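Local structure of adenine Deaminase (Enterococcus faecalis, 2ICS) at residues D72-I77 with Q105-N110; G82-I87 with T362-Q367; N96-Y101 with I143-D148; I117-I122 with K133-L138; N218-Q223 with F253-T258. The protein hydrolyses the acetyl ester of (R)-mandelate in vitro, though very inefficiently, as a two-zinc enzyme of the amidohydrolase superfamily. One frame throughout, in Å; residues are numbered along the deposited sequence.

Contact 1. Residues D72-I77 with Q105-N110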
# COMPACT_ATOMS: atom_id res chain seq x y z
N ASP A 72 -0.66 7.51 -13.14
CA ASP A 72 -1.05 6.23 -13.72
C ASP A 72 -2.56 6.16 -13.76
O ASP A 72 -3.24 7.08 -13.29
CB ASP A 72 -0.51 5.04 -12.91
CG ASP A 72 -0.20 3.84 -13.80
OD1 ASP A 72 -0.92 3.66 -14.81
OD2 ASP A 72 0.76 3.09 -13.49
N TYR A 73 -3.10 5.09 -14.33
CA TYR A 73 -4.54 4.92 -14.42
C TYR A 73 -4.99 3.89 -13.40
O TYR A 73 -4.59 2.73 -13.46
CB TYR A 73 -4.94 4.50 -15.83
CG TYR A 73 -4.41 5.45 -16.89
CD1 TYR A 73 -3.13 5.28 -17.41
CD2 TYR A 73 -5.16 6.54 -17.32
CE1 TYR A 73 -2.60 6.19 -18.33
CE2 TYR A 73 -4.65 7.46 -18.24
CZ TYR A 73 -3.36 7.27 -18.73
OH TYR A 73 -2.83 8.18 -19.62
N PRO A 74 -5.84 4.31 -12.45
CA PRO A 74 -6.39 3.49 -11.37
C PRO A 74 -6.64 2.01 -11.69
O PRO A 74 -6.14 1.13 -10.99
CB PRO A 74 -7.67 4.23 -11.01
CG PRO A 74 -7.24 5.65 -11.15
CD PRO A 74 -6.49 5.63 -12.47
N ASP A 75 -7.41 1.73 -12.73
CA ASP A 75 -7.70 0.35 -13.03
C ASP A 75 -6.55 -0.47 -13.60
O ASP A 75 -6.61 -1.70 -13.60
CB ASP A 75 -8.94 0.25 -13.92
CG ASP A 75 -10.18 0.82 -13.24
OD1 ASP A 75 -10.27 0.76 -11.99
OD2 ASP A 75 -11.07 1.32 -13.96
N GLU A 76 -5.49 0.19 -14.07
CA GLU A 76 -4.33 -0.54 -14.59
C GLU A 76 -3.46 -1.05 -13.44
O GLU A 76 -2.72 -2.01 -13.61
CB GLU A 76 -3.47 0.33 -15.51
CG GLU A 76 -4.13 0.72 -16.82
CD GLU A 76 -4.63 -0.48 -17.60
OE1 GLU A 76 -3.84 -1.42 -17.84
OE2 GLU A 76 -5.82 -0.48 -17.97
N ILE A 77 -3.55 -0.40 -12.29
CA ILE A 77 -2.76 -0.81 -11.12
C ILE A 77 -3.67 -1.43 -10.08
O ILE A 77 -3.21 -1.95 -9.06
CB ILE A 77 -2.07 0.39 -10.44
CG1 ILE A 77 -3.13 1.38 -9.96
CG2 ILE A 77 -1.10 1.06 -11.40
CD1 ILE A 77 -2.60 2.49 -9.10
N GLN A 105 -13.73 8.45 -8.92
CA GLN A 105 -15.04 7.82 -8.77
C GLN A 105 -15.44 6.91 -9.94
O GLN A 105 -16.15 5.93 -9.75
CB GLN A 105 -16.12 8.88 -8.57
CG GLN A 105 -15.86 9.80 -7.40
CD GLN A 105 -15.37 9.04 -6.18
OE1 GLN A 105 -16.06 8.14 -5.68
NE2 GLN A 105 -14.19 9.39 -5.70
N GLN A 106 -14.98 7.24 -11.14
CA GLN A 106 -15.32 6.45 -12.32
C GLN A 106 -14.52 5.16 -12.45
O GLN A 106 -14.76 4.36 -13.36
CB GLN A 106 -15.15 7.31 -13.58
CG GLN A 106 -13.73 7.81 -13.80
CD GLN A 106 -13.57 8.60 -15.09
OE1 GLN A 106 -14.24 9.61 -15.31
NE2 GLN A 106 -12.66 8.13 -15.96
N ALA A 107 -13.56 4.95 -11.55
CA ALA A 107 -12.72 3.76 -11.58
C ALA A 107 -13.44 2.57 -10.96
O ALA A 107 -14.23 2.72 -10.04
CB ALA A 107 -11.41 4.01 -10.85
N LYS A 108 -13.18 1.37 -11.48
CA LYS A 108 -13.80 0.17 -10.95
C LYS A 108 -13.17 -0.09 -9.58
O LYS A 108 -13.84 -0.50 -8.63
CB LYS A 108 -13.55 -1.02 -11.88
CG LYS A 108 -14.22 -0.91 -13.25
CD LYS A 108 -13.73 -2.03 -14.18
CE LYS A 108 -14.53 -2.11 -15.47
NZ LYS A 108 -14.48 -0.86 -16.28
N THR A 109 -11.87 0.18 -9.50
CA THR A 109 -11.10 -0.01 -8.29
C THR A 109 -11.52 1.02 -7.24
O THR A 109 -11.89 2.14 -7.59
CB THR A 109 -9.60 0.19 -8.56
OG1 THR A 109 -9.20 -0.61 -9.68
CG2 THR A 109 -8.78 -0.21 -7.35
N ASN A 110 -11.48 0.64 -5.97
CA ASN A 110 -11.80 1.59 -4.91
C ASN A 110 -10.53 2.43 -4.79
O ASN A 110 -9.43 1.89 -4.67
CB ASN A 110 -12.07 0.89 -3.58
CG ASN A 110 -13.27 -0.02 -3.64
OD1 ASN A 110 -14.32 0.35 -4.17
ND2 ASN A 110 -13.14 -1.22 -3.08
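Asp75, in the short and weakly bonded helix 74-77, sends its carboxylate into the backbone of Lys108 and Thr109, in the loop that leads from helix 97-105 to strand 110-114. From CB, the first torsion (chi1 -62°) puts CG beside the residue's own backbone N, and from there the chain runs across to the loop. CG stops 3.5 Å from Lys108 N, and its two oxygens do the bonding. OD1 is the busy atom. The backbone N-H of Thr109 meets it nearly along its C-O axis, with a fairly straight bond (166° at the hydrogen) and Thr109 N 3.0 Å from Asp75 OD1. The hydroxyl donates to the anti lone pair, Thr109 OG1 to Asp75 OD1 being 2.9 Å. The Lys108 N-H is aimed straight at Asp75 OD2, in a long, weak bond of 3.3 Å from Lys108 N, and passes OD1 at a poor angle, which makes that bond weak too. The side chains of Asp75 and Thr109 lie alongside each other, pointing opposite ways, which puts OD1 beside the hydroxyl. Beside this polar patch Pro74 CB rests on Ala107 CB at 3.7 Å, and the same Ala107 CB comes 3.6 Å from Asp75 OD1. Thr109 OG1 is shared: Val79 N also bonds to it, which ties the chain just after helix 74-77 to the same hydroxyl. With two good donors from Thr109 on OD1, and the Lys108 N-H adding weakly, the carboxylate's rotation is restricted, and those N-H dipoles would be expected to favour its charged form.

Contact 2. Residues G82-I87 with T362-Q367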
# COMPACT_ATOMS: atom_id res chain seq x y z
N GLY A 82 -5.60 -7.52 -9.65
CA GLY A 82 -6.13 -8.20 -8.48
C GLY A 82 -6.18 -7.33 -7.24
O GLY A 82 -6.42 -7.82 -6.14
N VAL A 83 -5.94 -6.03 -7.41
CA VAL A 83 -5.96 -5.11 -6.28
C VAL A 83 -7.31 -4.39 -6.26
O VAL A 83 -7.64 -3.62 -7.17
CB VAL A 83 -4.79 -4.09 -6.38
CG1 VAL A 83 -4.77 -3.19 -5.14
CG2 VAL A 83 -3.45 -4.84 -6.49
N THR A 84 -8.10 -4.65 -5.22
CA THR A 84 -9.42 -4.06 -5.09
C THR A 84 -9.44 -2.62 -4.58
O THR A 84 -10.35 -1.86 -4.89
CB THR A 84 -10.32 -4.93 -4.19
OG1 THR A 84 -9.73 -5.07 -2.89
CG2 THR A 84 -10.50 -6.31 -4.80
N THR A 85 -8.43 -2.25 -3.79
CA THR A 85 -8.35 -0.90 -3.24
C THR A 85 -6.93 -0.34 -3.33
O THR A 85 -5.95 -1.07 -3.14
CB THR A 85 -8.79 -0.87 -1.74
OG1 THR A 85 -10.18 -1.22 -1.64
CG2 THR A 85 -8.59 0.50 -1.14
N VAL A 86 -6.81 0.95 -3.65
CA VAL A 86 -5.51 1.60 -3.73
C VAL A 86 -5.59 2.94 -3.02
O VAL A 86 -6.64 3.57 -2.97
CB VAL A 86 -5.04 1.86 -5.19
CG1 VAL A 86 -4.78 0.54 -5.91
CG2 VAL A 86 -6.07 2.69 -5.94
N ILE A 87 -4.46 3.35 -2.45
CA ILE A 87 -4.39 4.62 -1.76
C ILE A 87 -3.29 5.44 -2.41
O ILE A 87 -2.12 5.06 -2.36
CB ILE A 87 -4.07 4.44 -0.27
CG1 ILE A 87 -5.05 3.44 0.36
CG2 ILE A 87 -4.15 5.79 0.44
CD1 ILE A 87 -4.82 3.20 1.85
N THR A 362 -11.18 -10.96 -9.74
CA THR A 362 -11.17 -9.90 -8.76
C THR A 362 -12.60 -9.41 -8.56
O THR A 362 -13.28 -9.03 -9.51
CB THR A 362 -10.27 -8.73 -9.21
OG1 THR A 362 -8.95 -9.22 -9.48
CG2 THR A 362 -10.19 -7.67 -8.12
N ILE A 363 -13.05 -9.42 -7.31
CA ILE A 363 -14.39 -8.98 -6.99
C ILE A 363 -14.32 -7.68 -6.22
O ILE A 363 -13.55 -7.55 -5.27
CB ILE A 363 -15.13 -10.03 -6.13
CG1 ILE A 363 -15.16 -11.36 -6.87
CG2 ILE A 363 -16.54 -9.54 -5.82
CD1 ILE A 363 -15.80 -12.47 -6.09
N ILE A 364 -15.12 -6.71 -6.65
CA ILE A 364 -15.15 -5.40 -6.03
C ILE A 364 -16.59 -4.99 -5.75
O ILE A 364 -17.41 -4.91 -6.66
CB ILE A 364 -14.52 -4.34 -6.95
CG1 ILE A 364 -13.09 -4.76 -7.32
CG2 ILE A 364 -14.54 -2.98 -6.26
CD1 ILE A 364 -12.33 -3.74 -8.17
N GLY A 365 -16.88 -4.73 -4.47
CA GLY A 365 -18.22 -4.34 -4.07
C GLY A 365 -19.25 -5.33 -4.56
O GLY A 365 -20.39 -4.95 -4.83
N GLY A 366 -18.86 -6.59 -4.68
CA GLY A 366 -19.79 -7.60 -5.14
C GLY A 366 -19.78 -7.83 -6.64
O GLY A 366 -20.40 -8.78 -7.12
N GLN A 367 -19.10 -6.96 -7.38
CA GLN A 367 -19.01 -7.10 -8.83
C GLN A 367 -17.81 -7.96 -9.19
O GLN A 367 -16.75 -7.85 -8.56
CB GLN A 367 -18.88 -5.73 -9.51
CG GLN A 367 -20.06 -4.80 -9.28
CD GLN A 367 -21.39 -5.41 -9.70
OE1 GLN A 367 -21.55 -5.84 -10.85
NE2 GLN A 367 -22.34 -5.46 -8.77
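The strand leading into a two-residue beta-hairpin, 362-364, lays Thr362 and Ile364 against Thr84 of the strand that runs on to Ile87. The hairpin reverses through a type I' beta turn from Ile364 to Gln367, with two glycines at its corners and backbone hydrogen bonds both ways between Ile364 and Gln367. Most of the packing centres on one methyl, Thr84 CG2, which lies 3.6 Å from Thr362 CG2 and 3.9 Å from Ile364 CG1. Thr84 CG2 also comes within 3.3 Å of Ile363 O. The Thr84 hydroxyl takes the crowded position (chi1 59°) and bonds to Trp56 O, which leaves CG2 as the branch facing the hairpin. Both strands belong to one mixed sheet, where 51-61 and 331-344 come between them, consistent with the amidohydrolase layout, in which a beta-structure flanks the TIM barrel. The axes of strands 83-87 and 362-364 make 47° and approach to 7.3 Å, and no hydrogen bond joins the two segments. Toward the N-terminal end of both segments, Thr362 OG1 sits 3.2 Å from Gly82 CA, at a residue whose positive phi suits glycine; that hydroxyl also makes a weak bond to Asn371 O. On the far face Ile363 packs on Leu7 and Ile9 of strand 5-13.

Contact 3. Residues N96-Y101 with I143-D148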
# COMPACT_ATOMS: atom_id res chain seq x y z
N ASN A 96 -5.74 20.48 -5.42
CA ASN A 96 -6.07 19.68 -6.59
C ASN A 96 -6.68 18.31 -6.30
O ASN A 96 -6.99 17.55 -7.22
CB ASN A 96 -4.84 19.53 -7.49
CG ASN A 96 -3.57 19.17 -6.71
OD1 ASN A 96 -3.55 19.15 -5.48
ND2 ASN A 96 -2.49 18.91 -7.45
N ILE A 97 -6.90 18.01 -5.03
CA ILE A 97 -7.46 16.72 -4.65
C ILE A 97 -8.89 16.50 -5.16
O ILE A 97 -9.31 15.37 -5.42
CB ILE A 97 -7.41 16.53 -3.12
CG1 ILE A 97 -7.74 15.08 -2.77
CG2 ILE A 97 -8.36 17.51 -2.44
CD1 ILE A 97 -7.31 14.69 -1.38
N HIS A 98 -9.64 17.59 -5.31
CA HIS A 98 -11.01 17.50 -5.80
C HIS A 98 -11.05 17.03 -7.25
O HIS A 98 -11.87 16.20 -7.62
CB HIS A 98 -11.72 18.84 -5.65
CG HIS A 98 -12.34 19.05 -4.31
ND1 HIS A 98 -13.53 18.46 -3.94
CD2 HIS A 98 -11.92 19.75 -3.23
CE1 HIS A 98 -13.82 18.78 -2.69
NE2 HIS A 98 -12.86 19.57 -2.24
N GLU A 99 -10.15 17.57 -8.07
CA GLU A 99 -10.10 17.18 -9.47
C GLU A 99 -9.75 15.69 -9.54
O GLU A 99 -10.23 14.96 -10.41
CB GLU A 99 -9.04 17.99 -10.21
CG GLU A 99 -9.11 17.85 -11.72
CD GLU A 99 -7.89 18.43 -12.40
OE1 GLU A 99 -7.28 19.36 -11.83
OE2 GLU A 99 -7.56 17.97 -13.52
N PHE A 100 -8.90 15.25 -8.61
CA PHE A 100 -8.48 13.86 -8.55
C PHE A 100 -9.65 13.00 -8.06
O PHE A 100 -9.93 11.94 -8.62
CB PHE A 100 -7.28 13.73 -7.60
CG PHE A 100 -6.84 12.30 -7.33
CD1 PHE A 100 -7.01 11.30 -8.29
CD2 PHE A 100 -6.22 11.98 -6.13
CE1 PHE A 100 -6.58 9.99 -8.05
CE2 PHE A 100 -5.78 10.67 -5.88
CZ PHE A 100 -5.96 9.68 -6.84
N TYR A 101 -10.34 13.49 -7.04
CA TYR A 101 -11.49 12.78 -6.47
C TYR A 101 -12.57 12.48 -7.51
O TYR A 101 -13.11 11.37 -7.54
CB TYR A 101 -12.10 13.60 -5.34
CG TYR A 101 -13.36 13.00 -4.75
CD1 TYR A 101 -13.31 11.83 -3.99
CD2 TYR A 101 -14.60 13.59 -4.97
CE1 TYR A 101 -14.47 11.27 -3.46
CE2 TYR A 101 -15.77 13.04 -4.44
CZ TYR A 101 -15.70 11.88 -3.69
OH TYR A 101 -16.85 11.34 -3.16
N ILE A 143 -9.80 17.47 4.41
CA ILE A 143 -10.21 16.35 5.25
C ILE A 143 -11.69 16.43 5.62
O ILE A 143 -12.37 15.41 5.70
CB ILE A 143 -9.34 16.28 6.53
CG1 ILE A 143 -7.90 15.92 6.14
CG2 ILE A 143 -9.90 15.25 7.51
CD1 ILE A 143 -6.94 15.83 7.31
N GLN A 144 -12.20 17.64 5.83
CA GLN A 144 -13.60 17.82 6.19
C GLN A 144 -14.48 17.80 4.94
O GLN A 144 -15.68 17.53 5.02
CB GLN A 144 -13.79 19.14 6.94
CG GLN A 144 -12.93 19.27 8.18
CD GLN A 144 -13.08 20.61 8.88
OE1 GLN A 144 -13.68 21.54 8.34
NE2 GLN A 144 -12.52 20.72 10.09
N GLU A 145 -13.88 18.08 3.79
CA GLU A 145 -14.60 18.11 2.53
C GLU A 145 -14.78 16.75 1.87
O GLU A 145 -15.79 16.51 1.20
CB GLU A 145 -13.90 19.07 1.55
CG GLU A 145 -14.14 20.55 1.85
CD GLU A 145 -13.15 21.47 1.17
OE1 GLU A 145 -12.96 21.34 -0.06
OE2 GLU A 145 -12.56 22.33 1.86
N LEU A 146 -13.82 15.85 2.05
CA LEU A 146 -13.90 14.52 1.45
C LEU A 146 -13.54 13.42 2.45
O LEU A 146 -12.51 12.77 2.32
CB LEU A 146 -12.97 14.45 0.24
CG LEU A 146 -13.22 15.45 -0.89
CD1 LEU A 146 -12.06 15.42 -1.87
CD2 LEU A 146 -14.53 15.13 -1.60
N PRO A 147 -14.40 13.20 3.46
CA PRO A 147 -14.16 12.17 4.47
C PRO A 147 -14.18 10.76 3.88
O PRO A 147 -13.52 9.85 4.39
CB PRO A 147 -15.31 12.37 5.46
CG PRO A 147 -15.73 13.79 5.24
CD PRO A 147 -15.63 13.94 3.76
N ASP A 148 -14.95 10.59 2.81
CA ASP A 148 -15.06 9.29 2.15
C ASP A 148 -13.90 9.02 1.19
O ASP A 148 -13.88 8.00 0.51
CB ASP A 148 -16.37 9.21 1.35
CG ASP A 148 -17.60 9.56 2.18
OD1 ASP A 148 -17.79 8.95 3.26
OD2 ASP A 148 -18.37 10.44 1.74
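Helix 97-101 and the end of helix 143-145 come nearest at His98 and Leu146, whose CA atoms stand 8.4 Å apart, a gap that side chains bridge. Leu146 is the first residue to leave the helix, and its two methyls are divided between two rings. CD1 sits over one face of the His98 imidazole, 4.0 Å from the centroid and displaced toward the rim, while CD2 lies over one face of the Tyr101 ring, 3.8 Å from that centroid; both are CH-pi contacts. Tyr101 CG is anti to the backbone N (chi1 176°), which brings one face of the ring against Leu146 CD2. The two segments belong to the helical outer layer of the TIM barrel: helix 97-105 follows strand 83-89 in the chain, helix 136-145 follows strand 110-114. On the solvent side the imidazole turns its edge to Glu145. His98 NE2 donates to Glu145 OE1 over 2.8 Å, with 155° at the hydrogen. The oxygen is met on its anti side and lies slightly out of the ring plane. Ring and carboxylate are nearly coplanar, 18° apart. Deeper in, Ile97 CG2 approaches Leu146 CD1 at 4.3 Å, and Phe149 meets the Tyr101 ring edge-to-face.

Contact 4. Residues I117-I122 with K133-L138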
# COMPACT_ATOMS: atom_id res chain seq x y z
N ILE A 117 0.73 17.44 2.49
CA ILE A 117 0.66 18.62 3.34
C ILE A 117 0.94 19.89 2.54
O ILE A 117 0.66 20.99 2.99
CB ILE A 117 1.62 18.53 4.53
CG1 ILE A 117 3.06 18.33 4.04
CG2 ILE A 117 1.19 17.40 5.45
CD1 ILE A 117 4.09 18.40 5.14
N SER A 118 1.51 19.72 1.34
CA SER A 118 1.79 20.85 0.46
C SER A 118 0.58 20.97 -0.49
O SER A 118 0.31 20.06 -1.26
CB SER A 118 3.07 20.59 -0.35
OG SER A 118 3.46 21.75 -1.06
N LYS A 119 -0.12 22.10 -0.42
CA LYS A 119 -1.34 22.31 -1.21
C LYS A 119 -1.39 21.89 -2.67
O LYS A 119 -2.47 21.56 -3.17
CB LYS A 119 -1.80 23.77 -1.09
CG LYS A 119 -0.87 24.84 -1.66
CD LYS A 119 -1.61 26.18 -1.70
CE LYS A 119 -0.73 27.34 -2.16
NZ LYS A 119 0.16 27.85 -1.07
N TRP A 120 -0.27 21.88 -3.38
CA TRP A 120 -0.31 21.46 -4.78
C TRP A 120 0.21 20.05 -5.00
O TRP A 120 0.40 19.62 -6.14
CB TRP A 120 0.46 22.45 -5.67
CG TRP A 120 -0.20 23.78 -5.77
CD1 TRP A 120 0.15 24.93 -5.11
CD2 TRP A 120 -1.37 24.10 -6.52
NE1 TRP A 120 -0.73 25.94 -5.41
CE2 TRP A 120 -1.68 25.46 -6.27
CE3 TRP A 120 -2.20 23.37 -7.39
CZ2 TRP A 120 -2.78 26.10 -6.86
CZ3 TRP A 120 -3.30 24.01 -7.97
CH2 TRP A 120 -3.57 25.36 -7.70
N GLY A 121 0.42 19.32 -3.92
CA GLY A 121 0.92 17.96 -4.06
C GLY A 121 2.33 17.91 -4.62
O GLY A 121 3.16 18.76 -4.32
N ILE A 122 2.59 16.91 -5.45
CA ILE A 122 3.91 16.72 -6.03
C ILE A 122 4.08 17.37 -7.41
O ILE A 122 4.81 16.85 -8.24
CB ILE A 122 4.21 15.23 -6.18
CG1 ILE A 122 3.16 14.61 -7.10
CG2 ILE A 122 4.22 14.55 -4.81
CD1 ILE A 122 3.21 13.12 -7.19
N LYS A 133 3.56 26.85 0.95
CA LYS A 133 2.68 25.88 0.30
C LYS A 133 2.07 24.92 1.31
O LYS A 133 1.07 24.25 1.02
CB LYS A 133 3.45 25.07 -0.74
CG LYS A 133 4.01 25.87 -1.91
CD LYS A 133 4.75 24.93 -2.85
CE LYS A 133 5.34 25.66 -4.04
NZ LYS A 133 6.08 24.71 -4.93
N VAL A 134 2.67 24.85 2.49
CA VAL A 134 2.19 23.96 3.54
C VAL A 134 1.26 24.67 4.51
O VAL A 134 1.68 25.10 5.59
CB VAL A 134 3.39 23.37 4.33
CG1 VAL A 134 2.89 22.48 5.45
CG2 VAL A 134 4.28 22.58 3.39
N GLN A 135 -0.01 24.80 4.12
CA GLN A 135 -1.00 25.47 4.96
C GLN A 135 -1.87 24.46 5.70
O GLN A 135 -2.64 23.72 5.09
CB GLN A 135 -1.91 26.38 4.12
CG GLN A 135 -1.21 27.58 3.51
CD GLN A 135 -2.17 28.46 2.72
OE1 GLN A 135 -3.13 29.02 3.28
NE2 GLN A 135 -1.92 28.59 1.42
N ALA A 136 -1.75 24.43 7.03
CA ALA A 136 -2.53 23.51 7.85
C ALA A 136 -4.02 23.65 7.56
O ALA A 136 -4.74 22.66 7.45
CB ALA A 136 -2.26 23.77 9.33
N SER A 137 -4.48 24.89 7.44
CA SER A 137 -5.88 25.18 7.18
C SER A 137 -6.40 24.49 5.94
O SER A 137 -7.48 23.90 5.95
CB SER A 137 -6.11 26.69 7.05
OG SER A 137 -5.86 27.33 8.29
N LEU A 138 -5.65 24.59 4.85
CA LEU A 138 -6.07 23.98 3.60
C LEU A 138 -6.20 22.47 3.71
O LEU A 138 -7.08 21.87 3.10
CB LEU A 138 -5.10 24.34 2.47
CG LEU A 138 -4.91 25.83 2.16
CD1 LEU A 138 -4.11 25.97 0.88
CD2 LEU A 138 -6.27 26.51 2.02
O HOH W 1 -1.51 22.43 2.42
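Lys119 carries CG between its backbone N and carbonyl carbon (chi1 64°), which lays the start of its side chain along the backbone of Lys133 and toward Leu138; a bend at the last torsion then folds NZ back over Lys133, 3.5 Å from Lys133 CA. On the way, Lys119 CG passes 3.4 Å from Lys133 O and Lys119 CD touches Leu138 CD1 at 3.6 Å, the aliphatic part of the lysine crossing the leucine at a slant. The backbones are pinned by one strong bond, Lys119 N to Lys133 O at 2.8 Å, nearly straight at the hydrogen (166°) though tilted from the carbonyl plane. Next to it Val134 CA points its hydrogen at Ile117 O, 3.4 Å away. A water 2.7 Å from Ile117 O also lies near Gln135 O, between the two segments. Ser118 OG leans 3.3 Å from Lys133 CB while bonding to Glu127 O, in the loop between the two segments. Residues 118-121 form a type I turn, and Val134 and Ile117 rest on Leu172 and Ile176 of helix 168-178. The contact lies in the connection after strand 110-114, at the C-terminal end of that barrel strand, where the active sites of TIM barrels lie: the side chain of Ile117 is about 8 Å from that of Arg156, which probably stabilises the transition state. Chemically, the loop is tied by its main chain to the residues leading into helix 136-145, while the lysine's methylenes pack on Leu138 in the helix itself.

Contact 5. Residues N218-Q223 with F253-T258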
# COMPACT_ATOMS: atom_id res chain seq x y z
N ASN A 218 21.20 6.81 4.02
CA ASN A 218 20.35 7.34 5.09
C ASN A 218 19.21 6.37 5.41
O ASN A 218 18.25 6.74 6.08
CB ASN A 218 19.81 8.70 4.66
CG ASN A 218 19.10 9.43 5.79
OD1 ASN A 218 19.61 9.54 6.91
ND2 ASN A 218 17.91 9.96 5.49
N GLY A 219 19.32 5.14 4.92
CA GLY A 219 18.30 4.13 5.16
C GLY A 219 18.51 3.43 6.50
O GLY A 219 19.36 3.85 7.28
N ILE A 220 17.75 2.37 6.77
CA ILE A 220 17.85 1.67 8.06
C ILE A 220 19.06 0.74 8.22
O ILE A 220 19.37 0.31 9.33
CB ILE A 220 16.58 0.85 8.35
CG1 ILE A 220 16.47 -0.32 7.38
CG2 ILE A 220 15.36 1.74 8.27
CD1 ILE A 220 15.33 -1.27 7.70
N LEU A 221 19.75 0.41 7.12
CA LEU A 221 20.91 -0.46 7.23
C LEU A 221 22.20 0.34 7.39
O LEU A 221 22.42 1.31 6.67
CB LEU A 221 21.03 -1.37 6.01
CG LEU A 221 22.24 -2.32 6.01
CD1 LEU A 221 22.06 -3.37 7.09
CD2 LEU A 221 22.40 -2.98 4.66
N ASP A 222 23.03 -0.05 8.35
CA ASP A 222 24.31 0.62 8.55
C ASP A 222 25.26 -0.12 7.62
O ASP A 222 25.66 -1.26 7.89
CB ASP A 222 24.79 0.47 10.00
CG ASP A 222 26.00 1.35 10.31
OD1 ASP A 222 26.95 1.37 9.50
OD2 ASP A 222 26.01 2.00 11.37
N GLN A 223 25.61 0.51 6.50
CA GLN A 223 26.48 -0.12 5.52
C GLN A 223 27.86 -0.46 6.05
O GLN A 223 28.53 -1.36 5.53
CB GLN A 223 26.60 0.78 4.29
CG GLN A 223 25.28 1.04 3.59
CD GLN A 223 25.41 2.02 2.43
OE1 GLN A 223 25.89 3.14 2.61
NE2 GLN A 223 24.99 1.60 1.25
N PHE A 253 16.96 -5.55 -1.88
CA PHE A 253 16.92 -6.94 -1.41
C PHE A 253 17.83 -7.18 -0.21
O PHE A 253 17.41 -7.79 0.78
CB PHE A 253 17.35 -7.91 -2.52
CG PHE A 253 16.24 -8.31 -3.46
CD1 PHE A 253 15.11 -8.98 -3.00
CD2 PHE A 253 16.35 -8.07 -4.83
CE1 PHE A 253 14.13 -9.41 -3.88
CE2 PHE A 253 15.37 -8.50 -5.72
CZ PHE A 253 14.26 -9.17 -5.24
N HIS A 254 19.06 -6.70 -0.29
CA HIS A 254 20.00 -6.91 0.80
C HIS A 254 19.47 -6.36 2.12
O HIS A 254 19.61 -7.00 3.17
CB HIS A 254 21.35 -6.26 0.48
CG HIS A 254 22.39 -6.51 1.52
ND1 HIS A 254 22.86 -7.77 1.80
CD2 HIS A 254 23.00 -5.68 2.40
CE1 HIS A 254 23.72 -7.71 2.81
NE2 HIS A 254 23.81 -6.44 3.19
N VAL A 255 18.86 -5.18 2.07
CA VAL A 255 18.32 -4.56 3.27
C VAL A 255 17.19 -5.40 3.87
O VAL A 255 17.15 -5.62 5.09
CB VAL A 255 17.83 -3.14 2.97
CG1 VAL A 255 17.19 -2.53 4.21
CG2 VAL A 255 19.00 -2.27 2.50
N ALA A 256 16.27 -5.84 3.02
CA ALA A 256 15.13 -6.65 3.45
C ALA A 256 15.59 -7.99 4.01
O ALA A 256 15.05 -8.48 5.01
CB ALA A 256 14.17 -6.89 2.27
N GLU A 257 16.60 -8.58 3.37
CA GLU A 257 17.13 -9.86 3.80
C GLU A 257 17.85 -9.69 5.13
O GLU A 257 17.69 -10.51 6.03
CB GLU A 257 18.09 -10.43 2.75
CG GLU A 257 17.40 -10.72 1.42
CD GLU A 257 18.38 -11.04 0.30
OE1 GLU A 257 19.49 -10.45 0.29
OE2 GLU A 257 18.04 -11.87 -0.57
N THR A 258 18.64 -8.63 5.25
CA THR A 258 19.36 -8.39 6.50
C THR A 258 18.36 -8.20 7.62
O THR A 258 18.50 -8.77 8.70
CB THR A 258 20.25 -7.14 6.40
OG1 THR A 258 21.26 -7.36 5.41
CG2 THR A 258 20.92 -6.86 7.74
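Leu221 faces helix 253-258 and splits its two methyls between neighbouring turns. With CG anti to the backbone N (chi1 179°), both methyls are carried to the helix surface. CD2 lies 3.6 Å from His254 CD2, meeting the imidazole at an oblique angle, and CD1 is 3.7 Å from Thr258 CG2. Against both His254 and Thr258 the leucine crosses at about a right angle. Between them Val255 presents its two methyls to different partners: Val255 CG2 is 4.1 Å from Leu221 CD2, and Val255 CG1 is 3.9 Å from Ile220 CG1, the two side chains there meeting obliquely. The histidine does not swing free. His254 NE2 bonds to Asp226 OD1, in the loop after the short strand 221-222, and Thr258 OG1 lies over a face of its ring, 3.5 Å above the plane. That hydroxyl donates to His254 O over 2.8 Å from above the carbonyl plane, while Thr258 N reaches the same oxygen from the opposite face in the ordinary helical bond. Ile220 also touches Phe213 and lies about 9 Å, side chain to side chain, from the zinc ligand His211. The arrangement fits a TIM barrel in which a two-stranded hairpin, 221-222 with 227-228, grows from the connection after strand 208-210; the hairpin and the residue before it pack Leu221 and Ile220 on helix 253-261, which follows strand 241-243.

From the N terminus, contact 1 opens at 72-77, contact 2 at 82-87 and contact 3 at 96-101. Contact 1 closes first, at 105-110, so it crosses both of the others. Contact 4 opens and closes, at 117-122 and 133-138, before contact 3 shuts at 143-148, and so lies within it; the two share helix 136-145, and Asn96 bonds to Trp120 O. Contact 5 forms a separate loop, 218-258, across the molecule's centre from contacts 1 to 3. Contact 2 closes last, at 362-367, and therefore encloses contacts 3, 4 and 5, bringing strand 83-89 against the end of strand 350-364 in the same mixed sheet. Contacts 1 and 2 are joined by backbone bonds of Asn110.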